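Two-component system response regulator/GGDEF domain protein (PDB 3LUF) probably makes the second messenger cyclic di-GMP from two GTP molecules under two-component control, this chain being its tandem pair of receiver domains. Local coordinates at residues L109-A112 and V113-H117; V116-L119 and Y120-Q123. All blocks are in the same frame, centred on the assembly; numbering follows the deposited sequence.

Interaction 1: residues L109-A112 and V113-H117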
ATOM      1  N   LEU B 109     -10.214 -13.924  12.140  1.00 17.47           N
ATOM      2  CA  LEU B 109     -11.290 -13.041  12.645  1.00 18.42           C
ATOM      3  C   LEU B 109     -10.847 -11.618  12.787  1.00 18.59           C
ATOM      4  O   LEU B 109     -11.646 -10.703  12.640  1.00 19.14           O
ATOM      5  CB  LEU B 109     -11.789 -13.519  14.023  1.00 19.16           C
ATOM      6  CG  LEU B 109     -12.779 -14.633  14.053  1.00 20.51           C
ATOM      7  CD1 LEU B 109     -13.040 -14.905  15.576  1.00 21.75           C
ATOM      8  CD2 LEU B 109     -14.100 -14.316  13.259  1.00 14.94           C
ATOM      9  N   GLN B 110      -9.563 -11.419  13.079  1.00 18.38           N
ATOM     10  CA  GLN B 110      -9.031 -10.092  13.236  1.00 17.11           C
ATOM     11  C   GLN B 110      -9.303  -9.228  11.993  1.00 16.23           C
ATOM     12  O   GLN B 110      -9.452  -8.025  12.111  1.00 16.90           O
ATOM     13  CB  GLN B 110      -7.530 -10.155  13.547  1.00 17.98           C
ATOM     14  CG  GLN B 110      -6.921  -8.852  13.956  1.00 18.19           C
ATOM     15  CD  GLN B 110      -7.513  -8.284  15.232  1.00 19.13           C
ATOM     16  OE1 GLN B 110      -8.051  -9.009  16.080  1.00 24.47           O
ATOM     17  NE2 GLN B 110      -7.411  -6.989  15.377  1.00 23.43           N
ATOM     18  N   TYR B 111      -9.364  -9.838  10.808  1.00 15.25           N
ATOM     19  CA  TYR B 111      -9.719  -9.092   9.593  1.00 14.82           C
ATOM     20  C   TYR B 111     -11.036  -8.283   9.765  1.00 15.17           C
ATOM     21  O   TYR B 111     -11.152  -7.136   9.300  1.00 14.31           O
ATOM     22  CB  TYR B 111      -9.822 -10.032   8.380  1.00 15.86           C
ATOM     23  CG  TYR B 111     -10.164  -9.356   7.079  1.00 15.70           C
ATOM     24  CD1 TYR B 111      -9.161  -8.802   6.258  1.00 18.44           C
ATOM     25  CD2 TYR B 111     -11.486  -9.264   6.656  1.00 17.74           C
ATOM     26  CE1 TYR B 111      -9.497  -8.162   5.027  1.00 18.10           C
ATOM     27  CE2 TYR B 111     -11.819  -8.644   5.464  1.00 19.42           C
ATOM     28  CZ  TYR B 111     -10.833  -8.092   4.663  1.00 20.41           C
ATOM     29  OH  TYR B 111     -11.223  -7.500   3.494  1.00 24.29           O
ATOM     30  N   ALA B 112     -12.014  -8.890  10.418  1.00 14.68           N
ATOM     31  CA  ALA B 112     -13.328  -8.242  10.600  1.00 14.44           C
ATOM     32  C   ALA B 112     -13.193  -6.935  11.419  1.00 15.20           C
ATOM     33  O   ALA B 112     -13.911  -5.942  11.202  1.00 14.50           O
ATOM     34  CB  ALA B 112     -14.280  -9.240  11.270  1.00 13.83           C
ATOM     35  N   VAL B 113     -12.236  -6.917  12.336  1.00 15.03           N
ATOM     36  CA  VAL B 113     -12.050  -5.775  13.236  1.00 15.92           C
ATOM     37  C   VAL B 113     -11.549  -4.547  12.472  1.00 15.57           C
ATOM     38  O   VAL B 113     -12.136  -3.456  12.536  1.00 15.18           O
ATOM     39  CB  VAL B 113     -11.069  -6.123  14.401  1.00 16.15           C
ATOM     40  CG1 VAL B 113     -10.902  -4.935  15.325  1.00 19.58           C
ATOM     41  CG2 VAL B 113     -11.557  -7.341  15.179  1.00 15.98           C
ATOM     42  N   GLY B 114     -10.484  -4.725  11.696  1.00 14.38           N
ATOM     43  CA  GLY B 114      -9.987  -3.657  10.844  1.00 13.44           C
ATOM     44  C   GLY B 114     -11.013  -3.230   9.834  1.00 12.77           C
ATOM     45  O   GLY B 114     -11.134  -2.055   9.554  1.00 13.64           O
ATOM     46  N   LEU B 115     -11.784  -4.183   9.316  1.00 11.88           N
ATOM     47  CA  LEU B 115     -12.794  -3.875   8.309  1.00 11.81           C
ATOM     48  C   LEU B 115     -13.882  -2.981   8.883  1.00 12.12           C
ATOM     49  O   LEU B 115     -14.220  -1.957   8.278  1.00 11.80           O
ATOM     50  CB  LEU B 115     -13.445  -5.150   7.812  1.00 11.29           C
ATOM     51  CG  LEU B 115     -14.573  -5.005   6.792  1.00 13.30           C
ATOM     52  CD1 LEU B 115     -14.180  -4.205   5.578  1.00 15.43           C
ATOM     53  CD2 LEU B 115     -15.065  -6.394   6.367  1.00 15.53           C
ATOM     54  N   VAL B 116     -14.434  -3.353  10.028  1.00 11.76           N
ATOM     55  CA  VAL B 116     -15.605  -2.581  10.534  1.00 11.88           C
ATOM     56  C   VAL B 116     -15.194  -1.183  10.990  1.00 12.47           C
ATOM     57  O   VAL B 116     -15.975  -0.225  10.893  1.00 11.04           O
ATOM     58  CB  VAL B 116     -16.427  -3.321  11.635  1.00 12.73           C
ATOM     59  CG1 VAL B 116     -17.007  -4.636  11.020  1.00 12.50           C
ATOM     60  CG2 VAL B 116     -15.589  -3.569  12.911  1.00 13.02           C
ATOM     61  N   HIS B 117     -13.966  -1.078  11.479  1.00 11.58           N
ATOM     62  CA  HIS B 117     -13.401   0.221  11.841  1.00 12.82           C
ATOM     63  C   HIS B 117     -13.279   1.095  10.581  1.00 12.66           C
ATOM     64  O   HIS B 117     -13.680   2.258  10.566  1.00 12.13           O
ATOM     65  CB  HIS B 117     -12.074  -0.013  12.567  1.00 13.13           C
ATOM     66  CG  HIS B 117     -11.320   1.235  12.921  1.00 16.13           C
ATOM     67  ND1 HIS B 117     -11.702   2.084  13.941  1.00 22.28           N
ATOM     68  CD2 HIS B 117     -10.155   1.721  12.444  1.00 19.76           C
ATOM     69  CE1 HIS B 117     -10.813   3.053  14.059  1.00 22.37           C
ATOM     70  NE2 HIS B 117      -9.866   2.857  13.159  1.00 22.03           N
TER
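Tyr111 and Leu115, one helical turn apart, meet through CE2 of the ring and CD2 of the leucine at 4.1 Å, a light oblique touch. The tyrosine CG sits anti to the backbone N (chi1 -179°) and beside the carbonyl carbon, and the ring runs outward with a slight lean toward Leu115. One residue before the tyrosine, Gln110 bends at chi2 (62°), which brings its amide back over Val113, with NE2 3.9 Å from Val113 CB. The backbone beneath is less regular. Gln110 O receives two weak bonds, from Val113 N at 3.0 Å and from Gly114 N at 3.5 Å, next to a kink at 111-112; beyond it, Leu115 N to Tyr111 O (3.0 Å) and Val116 N to Ala112 O (2.9 Å) restore the alpha-helical pattern. Farther out, Gln27 and Arg106 hold the two ends of the Gln110 amide, and Asp99 takes the Tyr111 hydroxyl. Val113 packs on Ala23 of helix 14-27, while Ala112 rests on Val101 of strand 99-102. These neighbours place the contact in the last helix of the first receiver domain, which packs against helix 14-27 and the parallel sheet of a CheY-like alpha/beta fold.

Interaction 2: residues V116-L119 and Y120-Q123; sequences VHRL and YLNQ
Asn122 OD1 is gripped by two nitrogens of Arg118, NE at 2.9 Å and NH1 at 3.2 Å. The guanidinium approaches side-on and the oxygen lies in its plane, so both N-H groups are aimed at one acceptor. The NE bond is the straighter, with an N-H...O angle of 160° against 139° for NH1, yet its donor stands tilted from the amide's carbonyl plane while NH1 lies nearly on the C=O axis. The two flat groups are turned 33° apart. Bends at chi2 and chi3 fold the arginine over the following turn, and its backbone oxygen is bonded by Asn122 N at 2.9 Å, so main chain and side chain tie the same pair of residues.

Leu121 fills the corner between two flat groups. Its CD1 lies over one face of the guanidinium, 3.9 Å from Arg118 NH2, and also over one face of the His117 imidazole, 4.0 Å from the ring centroid in a CH-pi contact. Backbone bonds from Tyr120 N to Val116 O and from Leu121 N to His117 O carry the helix through this region.

Outside the pair, Arg118 NH1 forms a salt bridge with Glu247 of helix 232-248, and Asn122 ND2 donates one N-H to the backbone oxygen of Gln147. On another side of the helix, Val116 and Leu119 pack on Val51 of strand 49-55. Both ends of the asparagine amide are therefore engaged, which should fix its flip, and the largely buried arginine charge is met by an amide oxygen and a carboxylate. Such pairing probably offsets the cost of burying the arginine charge, and it links the last turns of this helix to the second receiver domain.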
ATOM      1  N   VAL B 116     -14.434  -3.353  10.028  1.00 11.76           N
ATOM      2  CA  VAL B 116     -15.605  -2.581  10.534  1.00 11.88           C
ATOM      3  C   VAL B 116     -15.194  -1.183  10.990  1.00 12.47           C
ATOM      4  O   VAL B 116     -15.975  -0.225  10.893  1.00 11.04           O
ATOM      5  CB  VAL B 116     -16.427  -3.321  11.635  1.00 12.73           C
ATOM      6  CG1 VAL B 116     -17.007  -4.636  11.020  1.00 12.50           C
ATOM      7  CG2 VAL B 116     -15.589  -3.569  12.911  1.00 13.02           C
ATOM      8  N   HIS B 117     -13.966  -1.078  11.479  1.00 11.58           N
ATOM      9  CA  HIS B 117     -13.401   0.221  11.841  1.00 12.82           C
ATOM     10  C   HIS B 117     -13.279   1.095  10.581  1.00 12.66           C
ATOM     11  O   HIS B 117     -13.680   2.258  10.566  1.00 12.13           O
ATOM     12  CB  HIS B 117     -12.074  -0.013  12.567  1.00 13.13           C
ATOM     13  CG  HIS B 117     -11.320   1.235  12.921  1.00 16.13           C
ATOM     14  ND1 HIS B 117     -11.702   2.084  13.941  1.00 22.28           N
ATOM     15  CD2 HIS B 117     -10.155   1.721  12.444  1.00 19.76           C
ATOM     16  CE1 HIS B 117     -10.813   3.053  14.059  1.00 22.37           C
ATOM     17  NE2 HIS B 117      -9.866   2.857  13.159  1.00 22.03           N
ATOM     18  N   ARG B 118     -12.754   0.525   9.509  1.00 11.21           N
ATOM     19  CA  ARG B 118     -12.672   1.219   8.266  1.00 11.81           C
ATOM     20  C   ARG B 118     -14.054   1.568   7.717  1.00 11.70           C
ATOM     21  O   ARG B 118     -14.276   2.691   7.227  1.00 10.40           O
ATOM     22  CB  ARG B 118     -11.924   0.281   7.284  1.00 13.57           C
ATOM     23  CG  ARG B 118     -11.420   0.871   6.047  1.00 17.06           C
ATOM     24  CD  ARG B 118     -10.273   1.865   6.287  1.00 14.94           C
ATOM     25  NE  ARG B 118     -10.798   3.224   6.267  1.00 14.48           N
ATOM     26  CZ  ARG B 118     -10.227   4.253   6.895  1.00 12.51           C
ATOM     27  NH1 ARG B 118     -10.758   5.461   6.772  1.00 13.05           N
ATOM     28  NH2 ARG B 118      -9.111   4.081   7.626  1.00 10.52           N
ATOM     29  N   LEU B 119     -14.996   0.620   7.748  1.00  9.82           N
ATOM     30  CA  LEU B 119     -16.333   0.924   7.207  1.00 10.64           C
ATOM     31  C   LEU B 119     -16.991   2.061   7.959  1.00 10.15           C
ATOM     32  O   LEU B 119     -17.610   2.917   7.344  1.00 11.15           O
ATOM     33  CB  LEU B 119     -17.266  -0.315   7.290  1.00  9.94           C
ATOM     34  CG  LEU B 119     -16.852  -1.448   6.339  1.00 10.04           C
ATOM     35  CD1 LEU B 119     -17.702  -2.717   6.672  1.00 13.18           C
ATOM     36  CD2 LEU B 119     -16.989  -1.117   4.864  1.00 13.68           C
ATOM     37  N   TYR B 120     -16.799   2.112   9.269  1.00 10.26           N
ATOM     38  CA  TYR B 120     -17.321   3.240  10.048  1.00 11.03           C
ATOM     39  C   TYR B 120     -16.708   4.571   9.578  1.00 11.23           C
ATOM     40  O   TYR B 120     -17.430   5.553   9.302  1.00 11.40           O
ATOM     41  CB  TYR B 120     -17.091   3.063  11.561  1.00 10.44           C
ATOM     42  CG  TYR B 120     -17.399   4.353  12.256  1.00 11.35           C
ATOM     43  CD1 TYR B 120     -18.717   4.681  12.557  1.00 13.84           C
ATOM     44  CD2 TYR B 120     -16.388   5.338  12.462  1.00 13.80           C
ATOM     45  CE1 TYR B 120     -19.034   5.914  13.131  1.00 16.30           C
ATOM     46  CE2 TYR B 120     -16.720   6.572  13.008  1.00 15.05           C
ATOM     47  CZ  TYR B 120     -18.024   6.834  13.352  1.00 18.06           C
ATOM     48  OH  TYR B 120     -18.352   8.039  13.878  1.00 18.12           O
ATOM     49  N   LEU B 121     -15.383   4.619   9.524  1.00 11.42           N
ATOM     50  CA  LEU B 121     -14.694   5.865   9.118  1.00 10.87           C
ATOM     51  C   LEU B 121     -15.028   6.326   7.711  1.00 10.70           C
ATOM     52  O   LEU B 121     -15.145   7.544   7.432  1.00 10.20           O
ATOM     53  CB  LEU B 121     -13.191   5.716   9.283  1.00 10.81           C
ATOM     54  CG  LEU B 121     -12.659   5.602  10.708  1.00 10.56           C
ATOM     55  CD1 LEU B 121     -11.175   5.246  10.690  1.00 13.47           C
ATOM     56  CD2 LEU B 121     -12.928   6.888  11.563  1.00 10.69           C
ATOM     57  N   ASN B 122     -15.152   5.370   6.791  1.00 10.13           N
ATOM     58  CA  ASN B 122     -15.412   5.687   5.406  1.00 11.51           C
ATOM     59  C   ASN B 122     -16.713   6.445   5.154  1.00 11.98           C
ATOM     60  O   ASN B 122     -16.832   7.143   4.141  1.00 12.96           O
ATOM     61  CB  ASN B 122     -15.436   4.417   4.570  1.00 10.22           C
ATOM     62  CG  ASN B 122     -14.049   3.796   4.389  1.00 11.49           C
ATOM     63  OD1 ASN B 122     -13.024   4.349   4.816  1.00 12.77           O
ATOM     64  ND2 ASN B 122     -14.010   2.650   3.724  1.00 11.87           N
ATOM     65  N   GLN B 123     -17.703   6.287   6.029  1.00 13.83           N
ATOM     66  CA  GLN B 123     -19.001   6.959   5.851  1.00 14.04           C
ATOM     67  C   GLN B 123     -18.821   8.470   5.675  1.00 15.51           C
ATOM     68  O   GLN B 123     -19.639   9.142   5.003  1.00 16.49           O
ATOM     69  CB  GLN B 123     -19.915   6.749   7.059  1.00 14.69           C
ATOM     70  CG  GLN B 123     -20.260   5.290   7.359  1.00 15.27           C
ATOM     71  CD  GLN B 123     -21.039   5.158   8.632  1.00 15.60           C
ATOM     72  OE1 GLN B 123     -20.494   5.307   9.741  1.00 18.58           O
ATOM     73  NE2 GLN B 123     -22.324   4.855   8.499  1.00 18.62           N
TER

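Interactions 1 and 2 follow one another along helix 106-122, their centres 10 Å apart, and share Val116 and His117, where the later segment of interaction 1 runs into the earlier segment of interaction 2. The helix belongs to the first receiver domain and leads directly toward strand 126-130, the first strand of the second. Interaction 1 is nearer the magnesium end of its domain, though Leu109 is still about 11 Å, side chain to ion, from the metal; interaction 2 lies away from the annotated sites. Both touch helix 232-248, so helix 106-122, despite its kink, serves as a wall of the first domain and as part of its interface with the second.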